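Local coordinates for vascular protein tyrosine phosphatase 1 (Rattus norvegicus, PDB 3I36) that probably removes phosphate from phosphotyrosine residues of proteins, using this cytoplasmic catalytic domain of a receptor-type tyrosine phosphatase, at residues A[285-288]-A[292-295]; A[254-259]-A[273-278]; A[141-146]-A[218-223]; A[77-82]-A[246-251]. All blocks are in the same frame, centred on the assembly; numbering follows the deposited sequence. Where two conformers were deposited one is given.

Contact 1: residues A[285-288]-A[292-295]; sequences LMVQ and QYVF
Gln292, in the first turn of helix 290-305, reaches back with its side-chain amide to the backbone of Gln288 and so holds the Q-loop of the tyrosine phosphatase fold against the helix that follows it. Its CB is directed at the loop and sits 3.8 Å from Val287 CG1. With CG placed anti to the carbonyl carbon (chi1 -73°) and the chain extended beyond it, the amide is carried alongside the loop backbone. There Gln292 OE1 accepts a hydrogen bond from Gln288 N at 2.7 Å, the donor lying nearly on the line of the C=O bond (161°), while the hydrogen bond is somewhat bent at its hydrogen (148°). OE1 has a further hydrogen-bonding partner in a residue adjoining the segments, so the amide is fixed in rotation, with NE2 turned the other way. Gln292 NE2 donates to a water 3.0 Å from it, and that water donates in turn to Gln288 OE1; Gln288 is probably a substrate-binding residue. The Gln292 side chain also touches Thr253 of helix 249-267.

Tyr293, next along the helix, meets the loop through its backbone and the root of its side chain. Val287 CG1 rests 3.5 Å from Tyr293 N and lies near the plane of the ring at its edge. The phenol hydroxyl is hydrogen-bonded to Glu49, on helix 28-53, and the ring also meets Tyr50. Where Tyr293 begins to leave its backbone, Val287 CG1 approaches Tyr293 CB to 3.9 Å.

Contact 2: residues A[254-259]-A[273-278]; sequences FIAIDR and YGIVYD
Ile275 presses its CG2 methyl against Ala256, 3.7 Å from Ala256 CA and hardly farther from its CB, and this is the tight part of the crossing between helix 249-267 and helix 272-280. These two helices of the phosphatase domain follow one another in the chain; here they run obliquely antiparallel, at 136°, with local axes 9.8 Å apart. Alanine on one side and a branched residue on the other fill that spacing. Ile275 has CG2 anti to its own backbone N, which puts this methyl on Ala256, while its longer branch extends so that CD1 lies 3.9 Å from Arg259 CB. Both Ala256 and Ile275 are buried, and Leu296 of helix 290-305 also touches Ala256.

One turn on along both helices the contact turns polar and opens toward solvent: Arg259 and Asp278 are partly exposed, yet closely joined. Arg259 and Ile275 run alongside, pointing opposite ways, with Ile275 CG2 over one face of the guanidinium, off-centre, nearer the border of the group and 3.8 Å from Arg259 NE. A bend at chi3 (59°) turns the group to meet Asp278 with its end. Arg259 NH1 (2.7 Å) and Arg259 NH2 (2.8 Å) both donate to the same oxygen, Asp278 OD2. The guanidinium and carboxylate planes stand 83° apart, and the two nitrogens approach OD2 on its anti side from opposite faces of the carboxylate. Pro106, from a loop, touches both charged side chains. Because one oxygen takes both N-H groups, both bonds are bent, and the pairing would favour the ionised form of Asp278.

Contact 3: residues A[141-146]-A[218-223]; sequences VMLTKC and DLLINF
Val141, at the end of strand 139-142, directs its side chain at helix 218-231 and puts CG1 3.5 Å from Phe223 CE2. The methyl comes to the edge of the phenyl ring, in its plane, and Val141 CG1 is also 3.9 Å from Phe223 CZ. The valine and phenylalanine side chains pass side by side, oppositely directed: Phe223 has CG anti to its backbone N (chi1 173°), which sends the ring from the helix toward the strand. Met142 next along points to the other side of the sheet, where it meets Tyr157 and Trp158.

This is the central mixed sheet of the tyrosine phosphatase fold, with strand 139-142 between 240-243 and 196-205, and helix 218-231 packing on one of its faces. Phe205, meeting Phe223 edge-to-face, and Trp182 help surround the ring.

Leu143, just beyond the strand, starts out across the line to the helix, yet its end comes closer. Leu143 CD2 is 3.9 Å from Phe223 CE2, at an oblique approach to the ring, and 4.3 Å from Leu220 CD1, a looser touch. The same side chain lies about 4 Å at the nearest atoms from that of Cys244, probably the catalytic nucleophile, and the backbone oxygen of Leu143 accepts a hydrogen bond from Arg250.

Contact 4: residues A[77-82]-A[246-251]; sequences NNVLPY and AGVGRT
Val79 meets the 246-251 segment with both of its methyls, and apolar contact does most of the work. Val79 CG1 packs on Val248 CG1 at 3.5 Å, the two side chains lying at a slant to each other. Val79 CG2 takes the other neighbour, standing 3.9 Å from Ala246 CB. Val79 has CG1 anti to its backbone N (chi1 180°), an arrangement that spreads the two branches over Val248 and Ala246; Val248 in turn has CG1 anti to its carbonyl carbon, which brings that methyl out to Val79. All three residues are buried.

Residues 246-250 belong to the P-loop of the phosphatases, the Cys-Ser-Ala-Gly-Val-Gly-Arg run that probably cradles the substrate phosphate, with Val248 as N-cap of helix 249-267. Residues 77-79 adjoin Tyr76, which also touches Ala246, as in the phosphotyrosine-recognition loop of this family.

One polar atom takes part, through van der Waals contact: Val79 CG1 lies 3.6 Å from Ala246 O, and no hydrogen bond joins the two segments. That carbonyl is instead bonded to Arg283 NH2, while Arg283 NE donates to Gly247 O. On the Val79 side, the backbone oxygen accepts from Asn101 ND2.

In the fold
From the N terminus, the 77-82 loop comes first and waits 164 residues for the P-loop to close contact 4. Within that long span contact 3 opens at strand 139-142 and closes on helix 218-231, so it is wholly enclosed by contact 4. After the P-loop the chain enters helix 249-267, which starts contact 2; helix 272-280 closes it, and contact 1 follows as a short local closure between the Q-loop and helix 290-305. Direct touches tie the set together: Val287 N probably hydrogen-bonds Val248 O, joining contacts 1 and 4; Phe254 packs on Leu143 between contacts 2 and 3; and Tyr293 meets Val276 between contacts 1 and 2.

Contact 1: residues A[285-288]-A[292-295]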
loop_
_atom_site.group_PDB
_atom_site.type_symbol
_atom_site.label_atom_id
_atom_site.label_comp_id
_atom_site.label_asym_id
_atom_site.label_seq_id
_atom_site.Cartn_x
_atom_site.Cartn_y
_atom_site.Cartn_z
ATOM N N LEU A 285 -3.664 11.119 2.980
ATOM C CA LEU A 285 -2.630 10.832 3.962
ATOM C C LEU A 285 -1.519 9.912 3.480
ATOM O O LEU A 285 -0.688 9.495 4.275
ATOM C CB LEU A 285 -3.277 10.228 5.210
ATOM C CG LEU A 285 -4.195 11.190 5.950
ATOM C CD1 LEU A 285 -4.974 10.463 7.010
ATOM C CD2 LEU A 285 -3.372 12.343 6.553
ATOM N N MET A 286 -1.509 9.571 2.196
ATOM C CA MET A 286 -0.488 8.659 1.695
ATOM C C MET A 286 0.871 9.220 2.062
ATOM O O MET A 286 1.166 10.372 1.742
ATOM C CB MET A 286 -0.608 8.484 0.186
ATOM C CG MET A 286 -1.987 8.008 -0.256
ATOM S SD MET A 286 -2.486 6.522 0.640
ATOM C CE MET A 286 -1.244 5.396 0.065
ATOM N N VAL A 287 1.677 8.409 2.749
ATOM C CA VAL A 287 2.915 8.869 3.372
ATOM C C VAL A 287 2.492 9.862 4.441
ATOM O O VAL A 287 2.432 11.076 4.234
ATOM C CB VAL A 287 3.919 9.483 2.360
ATOM C CG1 VAL A 287 5.264 9.781 3.048
ATOM C CG2 VAL A 287 4.134 8.518 1.203
ATOM N N GLN A 288 2.187 9.299 5.593
ATOM C CA GLN A 288 1.311 9.954 6.541
ATOM C C GLN A 288 2.064 10.794 7.554
ATOM O O GLN A 288 1.478 11.645 8.206
ATOM C CB GLN A 288 0.496 8.893 7.259
ATOM C CG GLN A 288 -0.477 9.449 8.260
ATOM C CD GLN A 288 -1.345 8.368 8.813
ATOM O OE1 GLN A 288 -0.957 7.192 8.827
ATOM N NE2 GLN A 288 -2.546 8.738 9.246
ATOM N N GLN A 292 8.125 9.422 7.559
ATOM C CA GLN A 292 7.994 8.538 6.411
ATOM C C GLN A 292 8.489 9.208 5.148
ATOM O O GLN A 292 9.142 8.578 4.329
ATOM C CB GLN A 292 6.544 8.086 6.221
ATOM C CG GLN A 292 6.133 7.090 7.278
ATOM C CD GLN A 292 4.648 6.848 7.308
ATOM O OE1 GLN A 292 3.895 7.451 6.547
ATOM N NE2 GLN A 292 4.215 5.968 8.199
ATOM N N TYR A 293 8.143 10.477 4.977
ATOM C CA TYR A 293 8.548 11.205 3.786
ATOM C C TYR A 293 10.068 11.318 3.718
ATOM O O TYR A 293 10.661 11.181 2.652
ATOM C CB TYR A 293 7.926 12.591 3.785
ATOM C CG TYR A 293 8.149 13.360 2.506
ATOM C CD1 TYR A 293 7.348 13.140 1.402
ATOM C CD2 TYR A 293 9.166 14.298 2.403
ATOM C CE1 TYR A 293 7.535 13.833 0.233
ATOM C CE2 TYR A 293 9.357 15.011 1.235
ATOM C CZ TYR A 293 8.537 14.764 0.149
ATOM O OH TYR A 293 8.705 15.455 -1.025
ATOM N N VAL A 294 10.690 11.589 4.855
ATOM C CA VAL A 294 12.141 11.640 4.893
ATOM C C VAL A 294 12.702 10.252 4.633
ATOM O O VAL A 294 13.676 10.096 3.910
ATOM C CB VAL A 294 12.659 12.182 6.231
ATOM C CG1 VAL A 294 14.187 12.075 6.291
ATOM C CG2 VAL A 294 12.206 13.625 6.408
ATOM N N PHE A 295 12.070 9.247 5.231
ATOM C CA PHE A 295 12.453 7.854 5.011
ATOM C C PHE A 295 12.478 7.523 3.528
ATOM O O PHE A 295 13.361 6.795 3.065
ATOM C CB PHE A 295 11.501 6.924 5.766
ATOM C CG PHE A 295 11.814 5.459 5.616
ATOM C CD1 PHE A 295 12.816 4.864 6.376
ATOM C CD2 PHE A 295 11.087 4.674 4.742
ATOM C CE1 PHE A 295 13.084 3.510 6.253
ATOM C CE2 PHE A 295 11.351 3.332 4.606
ATOM C CZ PHE A 295 12.352 2.742 5.360
HETATM O O HOH W 1 1.451 5.884 9.295
#

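Contact 2: residues A[254-259]-A[273-278]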
loop_
_atom_site.group_PDB
_atom_site.type_symbol
_atom_site.label_atom_id
_atom_site.label_comp_id
_atom_site.label_asym_id
_atom_site.label_seq_id
_atom_site.Cartn_x
_atom_site.Cartn_y
_atom_site.Cartn_z
ATOM N N PHE A 254 5.539 2.418 1.058
ATOM C CA PHE A 254 5.925 1.283 0.250
ATOM C C PHE A 254 5.649 1.559 -1.232
ATOM O O PHE A 254 6.490 1.310 -2.103
ATOM C CB PHE A 254 5.159 0.054 0.685
ATOM C CG PHE A 254 5.414 -1.129 -0.189
ATOM C CD1 PHE A 254 6.496 -1.953 0.056
ATOM C CD2 PHE A 254 4.609 -1.384 -1.273
ATOM C CE1 PHE A 254 6.758 -3.030 -0.745
ATOM C CE2 PHE A 254 4.869 -2.468 -2.096
ATOM C CZ PHE A 254 5.950 -3.295 -1.816
ATOM N N ILE A 255 4.464 2.072 -1.523
ATOM C CA ILE A 255 4.120 2.319 -2.914
ATOM C C ILE A 255 5.073 3.343 -3.511
ATOM O O ILE A 255 5.578 3.181 -4.635
ATOM C CB ILE A 255 2.684 2.801 -3.059
ATOM C CG1 ILE A 255 1.721 1.648 -2.749
ATOM C CG2 ILE A 255 2.458 3.353 -4.482
ATOM C CD1 ILE A 255 0.278 2.073 -2.773
ATOM N N ALA A 256 5.354 4.389 -2.744
ATOM C CA ALA A 256 6.256 5.428 -3.235
ATOM C C ALA A 256 7.638 4.847 -3.483
ATOM O O ALA A 256 8.272 5.155 -4.484
ATOM C CB ALA A 256 6.337 6.589 -2.243
ATOM N N ILE A 257 8.111 3.997 -2.578
ATOM C CA ILE A 257 9.439 3.425 -2.751
ATOM C C ILE A 257 9.471 2.617 -4.043
ATOM O O ILE A 257 10.428 2.659 -4.817
ATOM C CB ILE A 257 9.752 2.463 -1.606
ATOM C CG1 ILE A 257 10.048 3.241 -0.328
ATOM C CG2 ILE A 257 10.919 1.555 -1.972
ATOM C CD1 ILE A 257 10.113 2.338 0.901
ATOM N N ASP A 258 8.408 1.874 -4.283
ATOM C CA ASP A 258 8.369 1.035 -5.477
ATOM C C ASP A 258 8.458 1.914 -6.712
ATOM O O ASP A 258 9.207 1.635 -7.662
ATOM C CB ASP A 258 7.087 0.208 -5.509
ATOM C CG ASP A 258 6.993 -0.659 -6.752
ATOM O OD1 ASP A 258 7.840 -1.557 -6.925
ATOM O OD2 ASP A 258 6.066 -0.440 -7.553
ATOM N N ARG A 259 7.688 2.989 -6.693
ATOM C CA ARG A 259 7.660 3.905 -7.810
ATOM C C ARG A 259 8.993 4.611 -8.001
ATOM O O ARG A 259 9.455 4.770 -9.128
ATOM C CB ARG A 259 6.532 4.904 -7.619
ATOM C CG ARG A 259 5.170 4.230 -7.707
ATOM C CD ARG A 259 4.055 5.209 -7.443
ATOM N NE ARG A 259 4.066 6.313 -8.394
ATOM C CZ ARG A 259 3.078 7.193 -8.526
ATOM N NH1 ARG A 259 1.986 7.074 -7.780
ATOM N NH2 ARG A 259 3.179 8.185 -9.402
ATOM N N TYR A 273 8.338 14.066 -4.360
ATOM C CA TYR A 273 7.249 15.001 -4.183
ATOM C C TYR A 273 6.122 14.661 -5.159
ATOM O O TYR A 273 4.968 14.567 -4.769
ATOM C CB TYR A 273 7.734 16.424 -4.406
ATOM C CG TYR A 273 6.650 17.446 -4.169
ATOM C CD1 TYR A 273 6.481 18.023 -2.919
ATOM C CD2 TYR A 273 5.794 17.819 -5.189
ATOM C CE1 TYR A 273 5.493 18.949 -2.694
ATOM C CE2 TYR A 273 4.799 18.750 -4.978
ATOM C CZ TYR A 273 4.655 19.308 -3.728
ATOM O OH TYR A 273 3.668 20.234 -3.508
ATOM N N GLY A 274 6.475 14.472 -6.424
ATOM C CA GLY A 274 5.502 14.177 -7.464
ATOM C C GLY A 274 4.791 12.865 -7.209
ATOM O O GLY A 274 3.589 12.731 -7.446
ATOM N N ILE A 275 5.532 11.891 -6.709
ATOM C CA ILE A 275 4.923 10.619 -6.387
ATOM C C ILE A 275 3.937 10.780 -5.245
ATOM O O ILE A 275 2.795 10.351 -5.346
ATOM C CB ILE A 275 5.979 9.573 -6.023
ATOM C CG1 ILE A 275 6.737 9.181 -7.291
ATOM C CG2 ILE A 275 5.321 8.332 -5.408
ATOM C CD1 ILE A 275 8.056 8.474 -7.009
ATOM N N VAL A 276 4.367 11.406 -4.156
ATOM C CA VAL A 276 3.493 11.484 -2.996
ATOM C C VAL A 276 2.297 12.332 -3.351
ATOM O O VAL A 276 1.179 12.023 -2.967
ATOM C CB VAL A 276 4.211 12.036 -1.753
ATOM C CG1 VAL A 276 3.217 12.190 -0.588
ATOM C CG2 VAL A 276 5.374 11.088 -1.383
ATOM N N TYR A 277 2.537 13.399 -4.102
ATOM C CA TYR A 277 1.442 14.230 -4.584
ATOM C C TYR A 277 0.394 13.372 -5.290
ATOM O O TYR A 277 -0.809 13.419 -4.983
ATOM C CB TYR A 277 1.982 15.268 -5.549
ATOM C CG TYR A 277 0.977 16.327 -5.888
ATOM C CD1 TYR A 277 1.086 17.605 -5.350
ATOM C CD2 TYR A 277 -0.079 16.059 -6.753
ATOM C CE1 TYR A 277 0.166 18.584 -5.658
ATOM C CE2 TYR A 277 -1.007 17.037 -7.067
ATOM C CZ TYR A 277 -0.872 18.296 -6.513
ATOM O OH TYR A 277 -1.790 19.271 -6.809
ATOM N N ASP A 278 0.862 12.588 -6.242
ATOM C CA ASP A 278 0.004 11.664 -6.961
ATOM C C ASP A 278 -0.729 10.719 -5.998
ATOM O O ASP A 278 -1.935 10.527 -6.100
ATOM C CB ASP A 278 0.855 10.855 -7.926
ATOM C CG ASP A 278 0.028 10.008 -8.853
ATOM O OD1 ASP A 278 -1.050 10.459 -9.291
ATOM O OD2 ASP A 278 0.488 8.901 -9.160
#

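Contact 3: residues A[141-146]-A[218-223]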
loop_
_atom_site.group_PDB
_atom_site.type_symbol
_atom_site.label_atom_id
_atom_site.label_comp_id
_atom_site.label_asym_id
_atom_site.label_seq_id
_atom_site.Cartn_x
_atom_site.Cartn_y
_atom_site.Cartn_z
ATOM N N VAL A 141 0.473 -6.885 -0.138
ATOM C CA VAL A 141 1.584 -6.444 0.670
ATOM C C VAL A 141 0.991 -5.913 1.943
ATOM O O VAL A 141 0.218 -4.957 1.927
ATOM C CB VAL A 141 2.373 -5.341 -0.027
ATOM C CG1 VAL A 141 3.478 -4.816 0.897
ATOM C CG2 VAL A 141 2.970 -5.877 -1.312
ATOM N N MET A 142 1.350 -6.542 3.049
ATOM C CA MET A 142 0.802 -6.185 4.333
ATOM C C MET A 142 1.913 -5.605 5.172
ATOM O O MET A 142 2.940 -6.254 5.397
ATOM C CB MET A 142 0.241 -7.417 5.015
ATOM C CG MET A 142 -0.187 -7.149 6.427
ATOM S SD MET A 142 -1.152 -8.519 7.070
ATOM C CE MET A 142 -1.503 -7.882 8.713
ATOM N N LEU A 143 1.714 -4.384 5.643
ATOM C CA LEU A 143 2.820 -3.657 6.251
ATOM C C LEU A 143 2.562 -3.358 7.701
ATOM O O LEU A 143 2.985 -2.333 8.228
ATOM C CB LEU A 143 3.079 -2.363 5.489
ATOM C CG LEU A 143 3.435 -2.587 4.019
ATOM C CD1 LEU A 143 3.202 -1.318 3.228
ATOM C CD2 LEU A 143 4.881 -3.051 3.897
ATOM N N THR A 144 1.862 -4.271 8.350
ATOM C CA THR A 144 1.549 -4.102 9.745
ATOM C C THR A 144 1.450 -5.468 10.380
ATOM O O THR A 144 1.183 -6.460 9.703
ATOM C CB THR A 144 0.203 -3.366 9.926
ATOM O OG1 THR A 144 -0.018 -3.129 11.314
ATOM C CG2 THR A 144 -0.937 -4.191 9.372
ATOM N N LYS A 145 1.692 -5.530 11.680
ATOM C CA LYS A 145 1.252 -6.684 12.420
ATOM C C LYS A 145 -0.221 -6.441 12.644
ATOM O O LYS A 145 -0.669 -5.296 12.605
ATOM C CB LYS A 145 1.961 -6.762 13.764
ATOM C CG LYS A 145 3.466 -6.919 13.668
ATOM C CD LYS A 145 4.034 -7.244 15.049
ATOM C CE LYS A 145 5.543 -7.287 15.033
ATOM N NZ LYS A 145 6.135 -5.985 14.627
ATOM N N CYS A 146 -0.971 -7.509 12.881
ATOM C CA CYS A 146 -2.383 -7.389 13.204
ATOM C C CYS A 146 -2.592 -6.579 14.459
ATOM O O CYS A 146 -3.590 -5.881 14.596
ATOM C CB CYS A 146 -2.994 -8.766 13.401
ATOM S SG CYS A 146 -3.105 -9.666 11.873
ATOM N N ASP A 218 17.256 -0.871 3.777
ATOM C CA ASP A 218 17.577 -2.024 2.946
ATOM C C ASP A 218 16.536 -3.136 3.041
ATOM O O ASP A 218 16.193 -3.748 2.033
ATOM C CB ASP A 218 18.991 -2.559 3.234
ATOM C CG ASP A 218 19.263 -2.735 4.709
ATOM O OD1 ASP A 218 18.320 -2.624 5.518
ATOM O OD2 ASP A 218 20.436 -2.990 5.062
ATOM N N LEU A 219 16.021 -3.386 4.237
ATOM C CA LEU A 219 15.098 -4.496 4.410
ATOM C C LEU A 219 13.796 -4.228 3.675
ATOM O O LEU A 219 13.281 -5.100 2.971
ATOM C CB LEU A 219 14.829 -4.773 5.885
ATOM C CG LEU A 219 16.045 -5.410 6.563
ATOM C CD1 LEU A 219 15.878 -5.434 8.071
ATOM C CD2 LEU A 219 16.246 -6.813 6.011
ATOM N N LEU A 220 13.255 -3.024 3.832
ATOM C CA LEU A 220 12.024 -2.711 3.142
ATOM C C LEU A 220 12.257 -2.717 1.637
ATOM O O LEU A 220 11.396 -3.145 0.866
ATOM C CB LEU A 220 11.471 -1.369 3.595
ATOM C CG LEU A 220 10.079 -1.020 3.076
ATOM C CD1 LEU A 220 9.053 -2.039 3.558
ATOM C CD2 LEU A 220 9.710 0.358 3.549
ATOM N N ILE A 221 13.422 -2.236 1.216
ATOM C CA ILE A 221 13.743 -2.220 -0.206
ATOM C C ILE A 221 13.896 -3.644 -0.743
ATOM O O ILE A 221 13.385 -3.963 -1.813
ATOM C CB ILE A 221 14.996 -1.385 -0.495
ATOM C CG1 ILE A 221 14.689 0.103 -0.308
ATOM C CG2 ILE A 221 15.516 -1.669 -1.901
ATOM C CD1 ILE A 221 15.927 0.977 -0.118
ATOM N N ASN A 222 14.589 -4.504 0.001
ATOM C CA ASN A 222 14.708 -5.904 -0.378
ATOM C C ASN A 222 13.349 -6.593 -0.412
ATOM O O ASN A 222 13.085 -7.431 -1.269
ATOM C CB ASN A 222 15.653 -6.632 0.577
ATOM C CG ASN A 222 17.080 -6.138 0.467
ATOM O OD1 ASN A 222 17.482 -5.583 -0.558
ATOM N ND2 ASN A 222 17.858 -6.342 1.526
ATOM N N PHE A 223 12.494 -6.231 0.537
ATOM C CA PHE A 223 11.139 -6.758 0.599
ATOM C C PHE A 223 10.386 -6.314 -0.651
ATOM O O PHE A 223 9.718 -7.123 -1.298
ATOM C CB PHE A 223 10.478 -6.225 1.862
ATOM C CG PHE A 223 9.031 -6.539 1.992
ATOM C CD1 PHE A 223 8.617 -7.760 2.489
ATOM C CD2 PHE A 223 8.076 -5.583 1.689
ATOM C CE1 PHE A 223 7.274 -8.024 2.663
ATOM C CE2 PHE A 223 6.729 -5.853 1.854
ATOM C CZ PHE A 223 6.332 -7.080 2.347
#

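Contact 4: residues A[77-82]-A[246-251]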
loop_
_atom_site.group_PDB
_atom_site.type_symbol
_atom_site.label_atom_id
_atom_site.label_comp_id
_atom_site.label_asym_id
_atom_site.label_seq_id
_atom_site.Cartn_x
_atom_site.Cartn_y
_atom_site.Cartn_z
ATOM N N ASN A 77 -12.231 6.933 10.823
ATOM C CA ASN A 77 -13.215 7.849 10.260
ATOM C C ASN A 77 -12.586 8.961 9.430
ATOM O O ASN A 77 -13.252 9.591 8.610
ATOM C CB ASN A 77 -14.066 8.452 11.377
ATOM C CG ASN A 77 -15.294 9.156 10.847
ATOM O OD1 ASN A 77 -15.841 8.773 9.811
ATOM N ND2 ASN A 77 -15.733 10.196 11.550
ATOM N N ASN A 78 -11.300 9.204 9.641
ATOM C CA ASN A 78 -10.609 10.253 8.901
ATOM C C ASN A 78 -9.682 9.692 7.834
ATOM O O ASN A 78 -8.831 10.394 7.291
ATOM C CB ASN A 78 -9.843 11.180 9.845
ATOM C CG ASN A 78 -8.701 10.480 10.553
ATOM O OD1 ASN A 78 -8.657 9.247 10.636
ATOM N ND2 ASN A 78 -7.764 11.270 11.078
ATOM N N VAL A 79 -9.839 8.413 7.539
ATOM C CA VAL A 79 -9.154 7.852 6.394
ATOM C C VAL A 79 -10.180 7.265 5.456
ATOM O O VAL A 79 -10.574 6.102 5.570
ATOM C CB VAL A 79 -8.130 6.799 6.800
ATOM C CG1 VAL A 79 -7.450 6.249 5.562
ATOM C CG2 VAL A 79 -7.102 7.421 7.760
ATOM N N LEU A 80 -10.651 8.109 4.553
ATOM C CA LEU A 80 -11.746 7.734 3.680
ATOM C C LEU A 80 -11.278 7.813 2.250
ATOM O O LEU A 80 -10.632 8.777 1.861
ATOM C CB LEU A 80 -12.911 8.694 3.855
ATOM C CG LEU A 80 -13.363 8.849 5.299
ATOM C CD1 LEU A 80 -14.537 9.805 5.341
ATOM C CD2 LEU A 80 -13.745 7.494 5.893
ATOM N N PRO A 81 -11.652 6.813 1.456
ATOM C CA PRO A 81 -11.258 6.783 0.051
ATOM C C PRO A 81 -11.962 7.901 -0.712
ATOM O O PRO A 81 -13.162 8.115 -0.539
ATOM C CB PRO A 81 -11.772 5.425 -0.420
ATOM C CG PRO A 81 -12.966 5.124 0.518
ATOM C CD PRO A 81 -12.422 5.620 1.848
ATOM N N TYR A 82 -11.223 8.604 -1.561
ATOM C CA TYR A 82 -11.849 9.552 -2.462
ATOM C C TYR A 82 -12.650 8.790 -3.503
ATOM O O TYR A 82 -12.222 7.741 -3.983
ATOM C CB TYR A 82 -10.800 10.430 -3.153
ATOM C CG TYR A 82 -9.955 11.182 -2.168
ATOM C CD1 TYR A 82 -10.550 11.922 -1.152
ATOM C CD2 TYR A 82 -8.564 11.164 -2.251
ATOM C CE1 TYR A 82 -9.790 12.614 -0.230
ATOM C CE2 TYR A 82 -7.787 11.861 -1.330
ATOM C CZ TYR A 82 -8.408 12.583 -0.325
ATOM O OH TYR A 82 -7.668 13.284 0.587
ATOM N N ALA A 246 -4.291 1.848 8.344
ATOM C CA ALA A 246 -5.168 2.758 7.640
ATOM C C ALA A 246 -4.966 2.645 6.122
ATOM O O ALA A 246 -5.794 3.092 5.334
ATOM C CB ALA A 246 -4.926 4.164 8.114
ATOM N N GLY A 247 -3.860 2.036 5.720
ATOM C CA GLY A 247 -3.565 1.890 4.317
ATOM C C GLY A 247 -3.112 3.211 3.727
ATOM O O GLY A 247 -3.379 3.503 2.572
ATOM N N VAL A 248 -2.439 4.030 4.523
ATOM C CA VAL A 248 -1.950 5.293 3.990
ATOM C C VAL A 248 -0.490 5.560 4.289
ATOM O O VAL A 248 0.244 6.002 3.412
ATOM C CB VAL A 248 -2.830 6.500 4.429
ATOM C CG1 VAL A 248 -4.271 6.255 4.032
ATOM C CG2 VAL A 248 -2.704 6.751 5.936
ATOM N N GLY A 249 -0.055 5.294 5.518
ATOM C CA GLY A 249 1.292 5.674 5.903
ATOM C C GLY A 249 2.329 4.714 5.360
ATOM O O GLY A 249 3.011 4.994 4.379
ATOM N N ARG A 250 2.479 3.581 6.029
ATOM C CA ARG A 250 3.404 2.563 5.557
ATOM C C ARG A 250 3.080 2.167 4.128
ATOM O O ARG A 250 3.965 1.976 3.296
ATOM C CB ARG A 250 3.295 1.349 6.458
ATOM C CG ARG A 250 3.716 1.652 7.862
ATOM C CD ARG A 250 3.550 0.439 8.739
ATOM N NE ARG A 250 3.681 0.823 10.140
ATOM C CZ ARG A 250 3.563 -0.024 11.155
ATOM N NH1 ARG A 250 3.684 0.402 12.413
ATOM N NH2 ARG A 250 3.332 -1.300 10.906
ATOM N N THR A 251 1.790 2.076 3.853
ATOM C CA THR A 251 1.315 1.694 2.533
ATOM C C THR A 251 1.798 2.682 1.494
ATOM O O THR A 251 2.345 2.289 0.470
ATOM C CB THR A 251 -0.210 1.605 2.529
ATOM O OG1 THR A 251 -0.591 0.432 3.256
ATOM C CG2 THR A 251 -0.755 1.530 1.102
#